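Local coordinates for regulatory protein SdiA (Escherichia coli, PDB 4LGW) that activates transcription of the ftsQAZ cell-division genes and of ydiV, the latter in response to acyl-homoserine-lactone autoinducers made by other bacteria, at residues A[41-46]-A[59-64]; A[65-70]-A[108-113]; A[88-93]-A[149-154]; A[173-178]-A[235-240]. All coordinates share one frame; numbering follows the deposited sequence.

Overall arrangement
Contacts 1, 2 and 3 lie in the autoinducer-binding domain, whereas contact 4 lies in the luxR-type DNA-binding region. Contact 1 pairs strands 41-47 and 57-61 at one border of the antiparallel sheet; contact 3, its centre about 18 Å away, joins the opposite border strand, 92-94, to helix 147-167. Contact 2 follows contact 1 directly, through helix 65-73, their centres about 13 Å apart, and its segments alternate along the chain with those of contact 3. Contact 4 comes last, its centre about 24 Å from that of contact 1, which it touches through Val46 and Val173. Contacts 3 and 4 both reach the second subunit, consistent with a dimer interface that involves both domains.

Contact 1: A[41-46]-A[59-64]; sequences YYSLCV and FYTNYP
A chi1 of -173° swings OG1 of Thr61 across to the carbonyl of Tyr42, and a chi1 of -64° in Tyr41, with CG trans to the carbonyl carbon, lays its ring beside Tyr63 and Pro64. The segments form an antiparallel beta hairpin, strand 59-61 on the border of the sheet of the GAF-like autoinducer-binding domain. Leu44 and Tyr60 are a hydrogen-bonded pair, Leu44 N to Tyr60 O and Tyr60 N to Leu44 O each 2.8 Å. The non-hydrogen-bonded pairs Ser43-Thr61 and Cys45-Phe59 point to the other face of the sheet. Thr61 OG1 both donates to Tyr42 O (2.7 Å) and accepts from Tyr63 N (3.0 Å). The second bond closes an ST turn, which bends the chain out of the strand toward Pro64, the N-cap of helix 65-73. The Tyr42 ring turns one face toward Asn62 N. The edge of the Tyr63 ring points to the face of Tyr41 in an offset edge-to-face pair, planes 69° apart, while Tyr63 CE1 lies 3.5 Å from Ser43 CB. Helix 147-167 packs on Leu44, and Val68 on Phe59 and Thr61. Pro64 CD sits over the face of the Tyr41 ring, 3.9 Å from its centroid, in a CH-pi contact.

Contact 2: A[65-70]-A[108-113]; sequences EAWVSY and EAARAH
Trp67 drives the edge of its six-membered ring into the face of His113: CE3 stands over the middle of the imidazole, 3.5 Å from CG of His113, with the planes 54° apart. The far end of the same ring lies against the backbone of helix 104-112. There Ala110 CA covers one indole face, 3.9 Å from the centroid of the six-membered ring, a CH-pi contact, and Trp67 CZ3 meets Ala109 CB at 3.6 Å. That methyl is shared, since Tyr70 CE2 also touches Ala109 CB, at 3.5 Å, and His113 CE1 lies over one face of the Tyr70 ring. Trp67, Tyr70 and His113 thus make an aromatic cluster between two nearly antiparallel helices, their segment axes 10.7 Å apart at 162°, on the side of the autoinducer-binding domain where helix 65-73 follows the border strand. The imidazole is fixed in rotation by its own helix: His113 ND1 donates to Ala109 O (2.7 Å), one turn back, just where helix 104-112 ends. Further out, Phe76 packs on both Tyr70 and Ala109, and Tyr63 meets the indole edge-to-face. Trp67 NE1 is hydrogen-bonded to a glycerol, probably from the crystallisation liquor, consistent with the family's autoinducer pocket, where the equivalent tryptophan of relatives donates to the lactone.

Contact 3: A[88-93]-A[149-154]; sequences FSQGHL and ELQLKM
His92 points its CB toward Gln151, and its imidazole packs between strand 92-94 and helix 147-167 of the autoinducer-binding domain. The strand is entered through a type I' beta turn from Ser89 to His92, closed by backbone bonds in both directions between these two residues, with Gln90 and Gly91 at the bend. Starting at CB, the His92 side chain meets Gln151 CG at 3.7 Å. With CG anti to the backbone N (chi1 -170°), the ring extends roughly at a right angle to the helix axis, and its CG comes 3.6 Å from Gln151 CG. That methylene lies over one face of the imidazole, 3.8 Å from its centroid, a CH-pi contact. The Gln151 amide stacks nearly parallel to the ring, planes 11° apart, but is shifted toward its CB side, with CD near CG and Gln151 OE1 4.1 Å from His92 CD2. ND1 of His92 has a weak hydrogen bond to Gln121 OE1 on strand 117-124, next in the sheet. At the tip, CE1 of His92 reaches Leu150 CD2 at 4.2 Å and Met154 SD at 4.4 Å, both near the ring plane; the sulfur meets the ring at its edge. Leu150 and Met154 are buried, so this end of the imidazole faces the apolar side of the helix. Arg10 of the second subunit packs on Gln90 and Gln151, and Gln90 NE2 is hydrogen-bonded to Glu160 OE2 of that subunit. Beyond the imidazole, the extended Gln151 chain brings NE2 to 3.7 Å from Gln90 CB, across whose side chain it runs at about a right angle.

Contact 4: A[173-178]-A[235-240]; sequences VMTPEM and AATGLI
Thr175 and Thr237 lie alongside each other, pointing opposite ways, their CG2 methyls 3.9 Å apart, while Met178 crosses both Thr237 and Leu239 obliquely. The methionine supplies the reach. Its CG is trans to the carbonyl carbon (chi1 -72°), and a bend at chi3 brings CE up against both partners, 3.6 Å from Leu239 CD1 and 3.4 Å from Thr237 OG1. Leu239 answers with the CD1 branch alone, which also lies 3.8 Å from Met178 CB, so that the methyl rests along the length of the methionine. The Thr237 hydroxyl next to CE is already engaged, as it bonds to Tyr233 O one turn back in helix 227-236, and this leaves CG2 turned toward Thr175. At Thr237 the chain leaves the helical path, and Gly238, with a positive phi of 82°, carries it on to Leu239. Tyr233 and Ala234 also pack on the methionine. Across the dimer, Ala236 meets Ala235 of the second subunit. The packing joins the loop between helix 147-167 and helix 182-192 to the end of the last helix, as expected of a luxR-type helix-turn-helix domain whose final helix contributes to dimerisation.

Contact 1: A[41-46]-A[59-64]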
loop_
_atom_site.group_PDB
_atom_site.type_symbol
_atom_site.label_atom_id
_atom_site.label_comp_id
_atom_site.label_asym_id
_atom_site.label_seq_id
_atom_site.Cartn_x
_atom_site.Cartn_y
_atom_site.Cartn_z
ATOM N N TYR A 41 24.824 -5.568 -10.244
ATOM C CA TYR A 41 23.735 -4.872 -10.907
ATOM C C TYR A 41 22.586 -4.608 -9.984
ATOM O O TYR A 41 22.260 -5.425 -9.112
ATOM C CB TYR A 41 23.223 -5.716 -12.063
ATOM C CG TYR A 41 24.242 -5.928 -13.141
ATOM C CD1 TYR A 41 24.934 -4.843 -13.677
ATOM C CD2 TYR A 41 24.517 -7.214 -13.633
ATOM C CE1 TYR A 41 25.874 -5.023 -14.673
ATOM C CE2 TYR A 41 25.455 -7.412 -14.639
ATOM C CZ TYR A 41 26.127 -6.305 -15.151
ATOM O OH TYR A 41 27.061 -6.450 -16.148
ATOM N N TYR A 42 21.953 -3.460 -10.185
ATOM C CA TYR A 42 20.673 -3.189 -9.534
ATOM C C TYR A 42 19.638 -2.837 -10.608
ATOM O O TYR A 42 19.976 -2.405 -11.715
ATOM C CB TYR A 42 20.795 -2.045 -8.518
ATOM C CG TYR A 42 20.828 -0.751 -9.240
ATOM C CD1 TYR A 42 22.019 -0.253 -9.733
ATOM C CD2 TYR A 42 19.664 -0.079 -9.531
ATOM C CE1 TYR A 42 22.049 0.909 -10.450
ATOM C CE2 TYR A 42 19.684 1.076 -10.253
ATOM C CZ TYR A 42 20.877 1.567 -10.710
ATOM O OH TYR A 42 20.907 2.724 -11.423
ATOM N N SER A 43 18.377 -3.028 -10.263
ATOM C CA SER A 43 17.269 -2.596 -11.095
ATOM C C SER A 43 16.197 -2.073 -10.186
ATOM O O SER A 43 15.864 -2.694 -9.178
ATOM C CB SER A 43 16.724 -3.755 -11.900
ATOM O OG SER A 43 15.692 -3.297 -12.733
ATOM N N LEU A 44 15.695 -0.901 -10.519
ATOM C CA LEU A 44 14.584 -0.304 -9.803
ATOM C C LEU A 44 13.448 -0.208 -10.786
ATOM O O LEU A 44 13.457 0.632 -11.691
ATOM C CB LEU A 44 14.931 1.089 -9.310
ATOM C CG LEU A 44 15.151 1.291 -7.819
ATOM C CD1 LEU A 44 15.334 2.780 -7.574
ATOM C CD2 LEU A 44 13.988 0.787 -6.977
ATOM N N CYS A 45 12.482 -1.091 -10.619
ATOM C CA CYS A 45 11.377 -1.176 -11.541
ATOM C C CYS A 45 10.062 -0.913 -10.799
ATOM O O CYS A 45 9.843 -1.418 -9.692
ATOM C CB CYS A 45 11.413 -2.538 -12.207
ATOM S SG CYS A 45 10.136 -2.768 -13.419
ATOM N N VAL A 46 9.210 -0.081 -11.385
ATOM C CA VAL A 46 7.980 0.357 -10.726
ATOM C C VAL A 46 6.771 0.092 -11.614
ATOM O O VAL A 46 6.697 0.625 -12.733
ATOM C CB VAL A 46 8.018 1.851 -10.421
ATOM C CG1 VAL A 46 6.686 2.289 -9.824
ATOM C CG2 VAL A 46 9.180 2.197 -9.486
ATOM N N PHE A 59 11.544 2.172 -15.119
ATOM C CA PHE A 59 12.649 1.583 -14.390
ATOM C C PHE A 59 13.864 2.446 -14.506
ATOM O O PHE A 59 13.991 3.222 -15.436
ATOM C CB PHE A 59 12.960 0.195 -14.939
ATOM C CG PHE A 59 13.241 0.182 -16.408
ATOM C CD1 PHE A 59 12.203 0.021 -17.329
ATOM C CD2 PHE A 59 14.539 0.335 -16.884
ATOM C CE1 PHE A 59 12.447 0.009 -18.708
ATOM C CE2 PHE A 59 14.798 0.325 -18.250
ATOM C CZ PHE A 59 13.747 0.166 -19.167
ATOM N N TYR A 60 14.750 2.332 -13.538
ATOM C CA TYR A 60 16.120 2.686 -13.795
ATOM C C TYR A 60 17.030 1.569 -13.313
ATOM O O TYR A 60 16.830 1.012 -12.240
ATOM C CB TYR A 60 16.508 4.084 -13.289
ATOM C CG TYR A 60 17.661 4.656 -14.108
ATOM C CD1 TYR A 60 18.715 5.356 -13.501
ATOM C CD2 TYR A 60 17.735 4.436 -15.502
ATOM C CE1 TYR A 60 19.798 5.878 -14.255
ATOM C CE2 TYR A 60 18.817 4.931 -16.269
ATOM C CZ TYR A 60 19.841 5.653 -15.635
ATOM O OH TYR A 60 20.899 6.135 -16.387
ATOM N N THR A 61 17.993 1.219 -14.163
ATOM C CA THR A 61 18.872 0.077 -13.953
ATOM C C THR A 61 20.249 0.360 -14.535
ATOM O O THR A 61 20.399 1.212 -15.417
ATOM C CB THR A 61 18.310 -1.182 -14.635
ATOM O OG1 THR A 61 19.107 -2.312 -14.286
ATOM C CG2 THR A 61 18.282 -1.023 -16.142
ATOM N N ASN A 62 21.257 -0.357 -14.045
ATOM C CA ASN A 62 22.535 -0.367 -14.724
ATOM C C ASN A 62 22.838 -1.722 -15.355
ATOM O O ASN A 62 23.994 -2.075 -15.553
ATOM C CB ASN A 62 23.642 0.100 -13.788
ATOM C CG ASN A 62 23.961 -0.883 -12.695
ATOM O OD1 ASN A 62 24.760 -0.574 -11.823
ATOM N ND2 ASN A 62 23.368 -2.064 -12.726
ATOM N N TYR A 63 21.794 -2.490 -15.647
ATOM C CA TYR A 63 21.952 -3.739 -16.364
ATOM C C TYR A 63 22.670 -3.439 -17.673
ATOM O O TYR A 63 22.581 -2.313 -18.187
ATOM C CB TYR A 63 20.598 -4.371 -16.693
ATOM C CG TYR A 63 19.945 -5.170 -15.582
ATOM C CD1 TYR A 63 18.551 -5.187 -15.446
ATOM C CD2 TYR A 63 20.706 -5.910 -14.670
ATOM C CE1 TYR A 63 17.926 -5.919 -14.441
ATOM C CE2 TYR A 63 20.092 -6.647 -13.658
ATOM C CZ TYR A 63 18.698 -6.641 -13.553
ATOM O OH TYR A 63 18.083 -7.357 -12.565
ATOM N N PRO A 64 23.387 -4.438 -18.223
ATOM C CA PRO A 64 23.948 -4.222 -19.545
ATOM C C PRO A 64 22.849 -3.695 -20.455
ATOM O O PRO A 64 21.748 -4.243 -20.500
ATOM C CB PRO A 64 24.377 -5.630 -19.971
ATOM C CG PRO A 64 24.692 -6.336 -18.674
ATOM C CD PRO A 64 23.706 -5.779 -17.684
#

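Contact 2: A[65-70]-A[108-113]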
loop_
_atom_site.group_PDB
_atom_site.type_symbol
_atom_site.label_atom_id
_atom_site.label_comp_id
_atom_site.label_asym_id
_atom_site.label_seq_id
_atom_site.Cartn_x
_atom_site.Cartn_y
_atom_site.Cartn_z
ATOM N N GLU A 65 23.138 -2.614 -21.158
ATOM C CA GLU A 65 22.150 -1.995 -22.028
ATOM C C GLU A 65 21.592 -2.970 -23.085
ATOM O O GLU A 65 20.390 -2.936 -23.408
ATOM C CB GLU A 65 22.750 -0.737 -22.647
ATOM C CG GLU A 65 21.935 -0.113 -23.757
ATOM C CD GLU A 65 22.791 0.770 -24.641
ATOM O OE1 GLU A 65 23.237 1.850 -24.161
ATOM O OE2 GLU A 65 23.025 0.363 -25.807
ATOM N N ALA A 66 22.445 -3.862 -23.588
ATOM C CA ALA A 66 22.003 -4.916 -24.506
ATOM C C ALA A 66 20.955 -5.820 -23.886
ATOM O O ALA A 66 20.035 -6.240 -24.578
ATOM C CB ALA A 66 23.175 -5.750 -24.988
ATOM N N TRP A 67 21.099 -6.132 -22.593
ATOM C CA TRP A 67 20.074 -6.905 -21.866
ATOM C C TRP A 67 18.760 -6.153 -21.745
ATOM O O TRP A 67 17.695 -6.746 -21.929
ATOM C CB TRP A 67 20.553 -7.354 -20.492
ATOM C CG TRP A 67 19.490 -8.039 -19.671
ATOM C CD1 TRP A 67 19.033 -7.647 -18.435
ATOM C CD2 TRP A 67 18.744 -9.219 -20.013
ATOM N NE1 TRP A 67 18.057 -8.510 -17.989
ATOM C CE2 TRP A 67 17.859 -9.483 -18.934
ATOM C CE3 TRP A 67 18.737 -10.083 -21.118
ATOM C CZ2 TRP A 67 16.981 -10.580 -18.928
ATOM C CZ3 TRP A 67 17.852 -11.178 -21.118
ATOM C CH2 TRP A 67 16.992 -11.413 -20.027
ATOM N N VAL A 68 18.813 -4.856 -21.462
ATOM C CA VAL A 68 17.568 -4.105 -21.435
ATOM C C VAL A 68 16.826 -4.200 -22.784
ATOM O O VAL A 68 15.633 -4.500 -22.808
ATOM C CB VAL A 68 17.748 -2.651 -20.982
ATOM C CG1 VAL A 68 16.437 -1.907 -21.127
ATOM C CG2 VAL A 68 18.234 -2.606 -19.535
ATOM N N SER A 69 17.537 -3.988 -23.892
ATOM C CA SER A 69 16.933 -4.068 -25.235
ATOM C C SER A 69 16.390 -5.437 -25.557
ATOM O O SER A 69 15.310 -5.549 -26.112
ATOM C CB SER A 69 17.931 -3.682 -26.314
ATOM O OG SER A 69 18.525 -2.457 -25.960
ATOM N N TYR A 70 17.130 -6.477 -25.221
ATOM C CA TYR A 70 16.698 -7.817 -25.537
ATOM C C TYR A 70 15.443 -8.181 -24.729
ATOM O O TYR A 70 14.444 -8.671 -25.282
ATOM C CB TYR A 70 17.834 -8.791 -25.267
ATOM C CG TYR A 70 17.534 -10.189 -25.711
ATOM C CD1 TYR A 70 17.875 -10.615 -26.991
ATOM C CD2 TYR A 70 16.900 -11.088 -24.859
ATOM C CE1 TYR A 70 17.605 -11.901 -27.412
ATOM C CE2 TYR A 70 16.617 -12.370 -25.264
ATOM C CZ TYR A 70 16.979 -12.773 -26.546
ATOM O OH TYR A 70 16.694 -14.053 -26.962
ATOM N N GLU A 108 17.224 -18.507 -19.575
ATOM C CA GLU A 108 18.339 -18.687 -20.499
ATOM C C GLU A 108 18.930 -17.369 -20.925
ATOM O O GLU A 108 20.144 -17.171 -20.834
ATOM C CB GLU A 108 17.889 -19.425 -21.753
ATOM C CG GLU A 108 17.934 -20.943 -21.649
ATOM C CD GLU A 108 17.329 -21.611 -22.896
ATOM O OE1 GLU A 108 16.239 -22.243 -22.775
ATOM O OE2 GLU A 108 17.941 -21.465 -23.997
ATOM N N ALA A 109 18.068 -16.480 -21.405
ATOM C CA ALA A 109 18.512 -15.215 -21.942
ATOM C C ALA A 109 19.220 -14.379 -20.878
ATOM O O ALA A 109 20.253 -13.773 -21.152
ATOM C CB ALA A 109 17.359 -14.470 -22.575
ATOM N N ALA A 110 18.676 -14.379 -19.662
ATOM C CA ALA A 110 19.289 -13.686 -18.536
ATOM C C ALA A 110 20.718 -14.174 -18.263
ATOM O O ALA A 110 21.627 -13.357 -18.073
ATOM C CB ALA A 110 18.426 -13.830 -17.287
ATOM N N ARG A 111 20.904 -15.501 -18.244
ATOM C CA ARG A 111 22.230 -16.115 -18.046
ATOM C C ARG A 111 23.163 -15.783 -19.207
ATOM O O ARG A 111 24.360 -15.529 -19.013
ATOM C CB ARG A 111 22.115 -17.627 -17.911
ATOM C CG ARG A 111 20.958 -18.045 -17.048
ATOM C CD ARG A 111 21.396 -18.674 -15.748
ATOM N NE ARG A 111 21.459 -20.127 -15.880
ATOM C CZ ARG A 111 22.022 -20.940 -14.992
ATOM N NH1 ARG A 111 22.596 -20.458 -13.890
ATOM N NH2 ARG A 111 22.015 -22.246 -15.214
ATOM N N ALA A 112 22.602 -15.771 -20.413
ATOM C CA ALA A 112 23.375 -15.496 -21.616
ATOM C C ALA A 112 23.915 -14.060 -21.634
ATOM O O ALA A 112 24.886 -13.768 -22.338
ATOM C CB ALA A 112 22.553 -15.803 -22.880
ATOM N N HIS A 113 23.295 -13.172 -20.861
ATOM C CA HIS A 113 23.783 -11.821 -20.755
ATOM C C HIS A 113 24.525 -11.655 -19.451
ATOM O O HIS A 113 24.903 -10.542 -19.071
ATOM C CB HIS A 113 22.638 -10.836 -20.846
ATOM C CG HIS A 113 22.004 -10.784 -22.193
ATOM N ND1 HIS A 113 21.350 -11.865 -22.747
ATOM C CD2 HIS A 113 21.917 -9.781 -23.099
ATOM C CE1 HIS A 113 20.888 -11.529 -23.942
ATOM N NE2 HIS A 113 21.218 -10.270 -24.179
#

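Contact 3: A[88-93]-A[149-154]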
loop_
_atom_site.group_PDB
_atom_site.type_symbol
_atom_site.label_atom_id
_atom_site.label_comp_id
_atom_site.label_asym_id
_atom_site.label_seq_id
_atom_site.Cartn_x
_atom_site.Cartn_y
_atom_site.Cartn_z
ATOM N N PHE A 88 6.610 -13.644 -3.581
ATOM C CA PHE A 88 7.414 -13.078 -2.489
ATOM C C PHE A 88 7.025 -13.581 -1.104
ATOM O O PHE A 88 5.908 -13.987 -0.877
ATOM C CB PHE A 88 7.330 -11.553 -2.523
ATOM C CG PHE A 88 8.163 -10.913 -3.605
ATOM C CD1 PHE A 88 7.807 -11.035 -4.954
ATOM C CD2 PHE A 88 9.291 -10.164 -3.275
ATOM C CE1 PHE A 88 8.574 -10.436 -5.960
ATOM C CE2 PHE A 88 10.064 -9.560 -4.270
ATOM C CZ PHE A 88 9.705 -9.695 -5.621
ATOM N N SER A 89 7.967 -13.566 -0.176
ATOM C CA SER A 89 7.652 -13.778 1.238
ATOM C C SER A 89 8.238 -12.619 1.976
ATOM O O SER A 89 9.439 -12.369 1.859
ATOM C CB SER A 89 8.283 -15.058 1.778
ATOM O OG SER A 89 7.810 -16.158 1.042
ATOM N N GLN A 90 7.409 -11.886 2.710
ATOM C CA GLN A 90 7.955 -10.822 3.517
ATOM C C GLN A 90 8.516 -9.698 2.620
ATOM O O GLN A 90 9.334 -8.898 3.055
ATOM C CB GLN A 90 9.056 -11.435 4.389
ATOM C CG GLN A 90 9.083 -10.951 5.798
ATOM C CD GLN A 90 7.764 -11.163 6.472
ATOM O OE1 GLN A 90 7.116 -12.194 6.281
ATOM N NE2 GLN A 90 7.341 -10.182 7.260
ATOM N N GLY A 91 8.066 -9.645 1.365
ATOM C CA GLY A 91 8.547 -8.658 0.399
ATOM C C GLY A 91 9.912 -8.992 -0.177
ATOM O O GLY A 91 10.550 -8.153 -0.811
ATOM N N HIS A 92 10.342 -10.232 0.039
ATOM C CA HIS A 92 11.646 -10.722 -0.387
ATOM C C HIS A 92 11.511 -11.903 -1.336
ATOM O O HIS A 92 10.585 -12.714 -1.215
ATOM C CB HIS A 92 12.455 -11.146 0.827
ATOM C CG HIS A 92 13.894 -11.451 0.531
ATOM N ND1 HIS A 92 14.809 -10.475 0.189
ATOM C CD2 HIS A 92 14.584 -12.618 0.558
ATOM C CE1 HIS A 92 15.995 -11.031 0.008
ATOM N NE2 HIS A 92 15.886 -12.330 0.225
ATOM N N LEU A 93 12.429 -11.972 -2.295
ATOM C CA LEU A 93 12.467 -13.068 -3.258
ATOM C C LEU A 93 13.879 -13.318 -3.755
ATOM O O LEU A 93 14.460 -12.498 -4.488
ATOM C CB LEU A 93 11.547 -12.801 -4.440
ATOM C CG LEU A 93 11.615 -13.851 -5.548
ATOM C CD1 LEU A 93 11.414 -15.285 -4.986
ATOM C CD2 LEU A 93 10.630 -13.517 -6.667
ATOM N N GLU A 149 19.840 -10.470 7.237
ATOM C CA GLU A 149 20.510 -9.190 7.052
ATOM C C GLU A 149 20.218 -8.606 5.665
ATOM O O GLU A 149 19.925 -7.416 5.529
ATOM C CB GLU A 149 22.021 -9.345 7.251
ATOM C CG GLU A 149 22.783 -8.024 7.283
ATOM C CD GLU A 149 24.276 -8.163 6.974
ATOM O OE1 GLU A 149 24.811 -7.338 6.187
ATOM O OE2 GLU A 149 24.916 -9.090 7.524
ATOM N N LEU A 150 20.301 -9.446 4.637
ATOM C CA LEU A 150 20.109 -8.995 3.268
ATOM C C LEU A 150 18.701 -8.431 3.158
ATOM O O LEU A 150 18.484 -7.284 2.728
ATOM C CB LEU A 150 20.303 -10.164 2.295
ATOM C CG LEU A 150 20.174 -9.853 0.801
ATOM C CD1 LEU A 150 21.277 -8.910 0.343
ATOM C CD2 LEU A 150 20.157 -11.134 -0.013
ATOM N N GLN A 151 17.763 -9.255 3.595
ATOM C CA GLN A 151 16.363 -8.940 3.617
ATOM C C GLN A 151 16.076 -7.571 4.221
ATOM O O GLN A 151 15.486 -6.692 3.576
ATOM C CB GLN A 151 15.691 -9.984 4.461
ATOM C CG GLN A 151 14.406 -10.416 3.900
ATOM C CD GLN A 151 13.990 -11.727 4.464
ATOM O OE1 GLN A 151 14.808 -12.634 4.629
ATOM N NE2 GLN A 151 12.710 -11.843 4.776
ATOM N N LEU A 152 16.492 -7.393 5.470
ATOM C CA LEU A 152 16.237 -6.145 6.143
ATOM C C LEU A 152 16.918 -4.972 5.479
ATOM O O LEU A 152 16.347 -3.886 5.426
ATOM C CB LEU A 152 16.607 -6.215 7.611
ATOM C CG LEU A 152 15.409 -6.395 8.544
ATOM C CD1 LEU A 152 14.876 -7.824 8.554
ATOM C CD2 LEU A 152 15.872 -6.015 9.918
ATOM N N LYS A 153 18.125 -5.169 4.960
ATOM C CA LYS A 153 18.791 -4.059 4.300
ATOM C C LYS A 153 18.047 -3.661 3.016
ATOM O O LYS A 153 17.877 -2.476 2.717
ATOM C CB LYS A 153 20.253 -4.380 4.040
ATOM C CG LYS A 153 21.134 -4.207 5.274
ATOM C CD LYS A 153 22.535 -4.737 5.000
ATOM C CE LYS A 153 23.604 -4.100 5.869
ATOM N NZ LYS A 153 24.938 -4.692 5.547
ATOM N N MET A 154 17.574 -4.654 2.276
ATOM C CA MET A 154 16.903 -4.387 1.014
ATOM C C MET A 154 15.552 -3.735 1.238
ATOM O O MET A 154 15.129 -2.883 0.465
ATOM C CB MET A 154 16.769 -5.673 0.205
ATOM C CG MET A 154 18.085 -6.165 -0.327
ATOM S SD MET A 154 17.872 -7.402 -1.607
ATOM C CE MET A 154 17.520 -6.369 -3.035
#

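Contact 4: A[173-178]-A[235-240]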
loop_
_atom_site.group_PDB
_atom_site.type_symbol
_atom_site.label_atom_id
_atom_site.label_comp_id
_atom_site.label_asym_id
_atom_site.label_seq_id
_atom_site.Cartn_x
_atom_site.Cartn_y
_atom_site.Cartn_z
ATOM N N VAL A 173 8.216 7.157 -10.576
ATOM C CA VAL A 173 7.267 6.812 -9.504
ATOM C C VAL A 173 5.917 7.498 -9.561
ATOM O O VAL A 173 4.952 6.980 -9.027
ATOM C CB VAL A 173 7.811 7.077 -8.089
ATOM C CG1 VAL A 173 8.704 5.965 -7.664
ATOM C CG2 VAL A 173 8.469 8.437 -7.985
ATOM N N MET A 174 5.863 8.672 -10.182
ATOM C CA MET A 174 4.685 9.539 -10.142
ATOM C C MET A 174 3.542 9.018 -10.991
ATOM O O MET A 174 3.724 8.598 -12.129
ATOM C CB MET A 174 5.028 10.985 -10.527
ATOM C CG MET A 174 5.897 11.730 -9.488
ATOM S SD MET A 174 5.625 11.341 -7.716
ATOM C CE MET A 174 4.349 12.533 -7.260
ATOM N N THR A 175 2.355 9.031 -10.399
ATOM C CA THR A 175 1.141 8.647 -11.110
ATOM C C THR A 175 0.635 9.915 -11.760
ATOM O O THR A 175 1.127 10.998 -11.446
ATOM C CB THR A 175 0.074 8.068 -10.149
ATOM O OG1 THR A 175 -0.092 8.942 -9.028
ATOM C CG2 THR A 175 0.489 6.683 -9.657
ATOM N N PRO A 176 -0.360 9.796 -12.657
ATOM C CA PRO A 176 -0.856 11.001 -13.309
ATOM C C PRO A 176 -1.317 11.999 -12.248
ATOM O O PRO A 176 -1.983 11.604 -11.274
ATOM C CB PRO A 176 -2.043 10.478 -14.125
ATOM C CG PRO A 176 -1.757 9.009 -14.354
ATOM C CD PRO A 176 -1.098 8.588 -13.087
ATOM N N GLU A 177 -0.953 13.267 -12.400
ATOM C CA GLU A 177 -1.323 14.228 -11.377
ATOM C C GLU A 177 -2.748 14.712 -11.491
ATOM O O GLU A 177 -3.274 14.907 -12.571
ATOM C CB GLU A 177 -0.346 15.396 -11.277
ATOM C CG GLU A 177 -0.188 16.232 -12.525
ATOM C CD GLU A 177 0.077 17.721 -12.208
ATOM O OE1 GLU A 177 0.205 18.510 -13.189
ATOM O OE2 GLU A 177 0.138 18.097 -10.995
ATOM N N MET A 178 -3.353 14.896 -10.332
ATOM C CA MET A 178 -4.736 15.269 -10.222
ATOM C C MET A 178 -4.811 16.406 -9.231
ATOM O O MET A 178 -5.192 16.245 -8.074
ATOM C CB MET A 178 -5.567 14.065 -9.776
ATOM C CG MET A 178 -5.710 13.033 -10.884
ATOM S SD MET A 178 -6.702 11.599 -10.491
ATOM C CE MET A 178 -5.396 10.408 -10.259
ATOM N N ALA A 235 -9.418 6.882 -7.335
ATOM C CA ALA A 235 -9.665 5.849 -6.335
ATOM C C ALA A 235 -8.460 4.953 -6.270
ATOM O O ALA A 235 -8.025 4.589 -5.177
ATOM C CB ALA A 235 -10.904 5.042 -6.654
ATOM N N ALA A 236 -7.902 4.632 -7.439
ATOM C CA ALA A 236 -6.774 3.699 -7.518
ATOM C C ALA A 236 -5.496 4.288 -6.948
ATOM O O ALA A 236 -4.692 3.550 -6.363
ATOM C CB ALA A 236 -6.543 3.227 -8.924
ATOM N N THR A 237 -5.309 5.602 -7.078
ATOM C CA THR A 237 -4.024 6.178 -6.692
ATOM C C THR A 237 -4.034 6.834 -5.332
ATOM O O THR A 237 -3.055 7.461 -4.952
ATOM C CB THR A 237 -3.491 7.177 -7.722
ATOM O OG1 THR A 237 -4.396 8.278 -7.819
ATOM C CG2 THR A 237 -3.330 6.535 -9.082
ATOM N N GLY A 238 -5.135 6.690 -4.599
ATOM C CA GLY A 238 -5.291 7.327 -3.306
ATOM C C GLY A 238 -5.732 8.781 -3.356
ATOM O O GLY A 238 -6.094 9.351 -2.324
ATOM N N LEU A 239 -5.743 9.404 -4.528
ATOM C CA LEU A 239 -6.058 10.835 -4.565
ATOM C C LEU A 239 -7.500 11.196 -4.201
ATOM O O LEU A 239 -7.782 12.358 -3.967
ATOM C CB LEU A 239 -5.602 11.513 -5.879
ATOM C CG LEU A 239 -4.078 11.380 -6.094
ATOM C CD1 LEU A 239 -3.589 11.833 -7.477
ATOM C CD2 LEU A 239 -3.252 12.045 -4.967
ATOM N N ILE A 240 -8.395 10.217 -4.098
ATOM C CA ILE A 240 -9.822 10.512 -3.891
ATOM C C ILE A 240 -10.247 10.783 -2.445
ATOM O O ILE A 240 -11.232 11.487 -2.212
ATOM C CB ILE A 240 -10.743 9.433 -4.509
ATOM C CG1 ILE A 240 -12.107 10.032 -4.848
ATOM C CG2 ILE A 240 -10.869 8.235 -3.591
ATOM C CD1 ILE A 240 -13.046 9.074 -5.489
#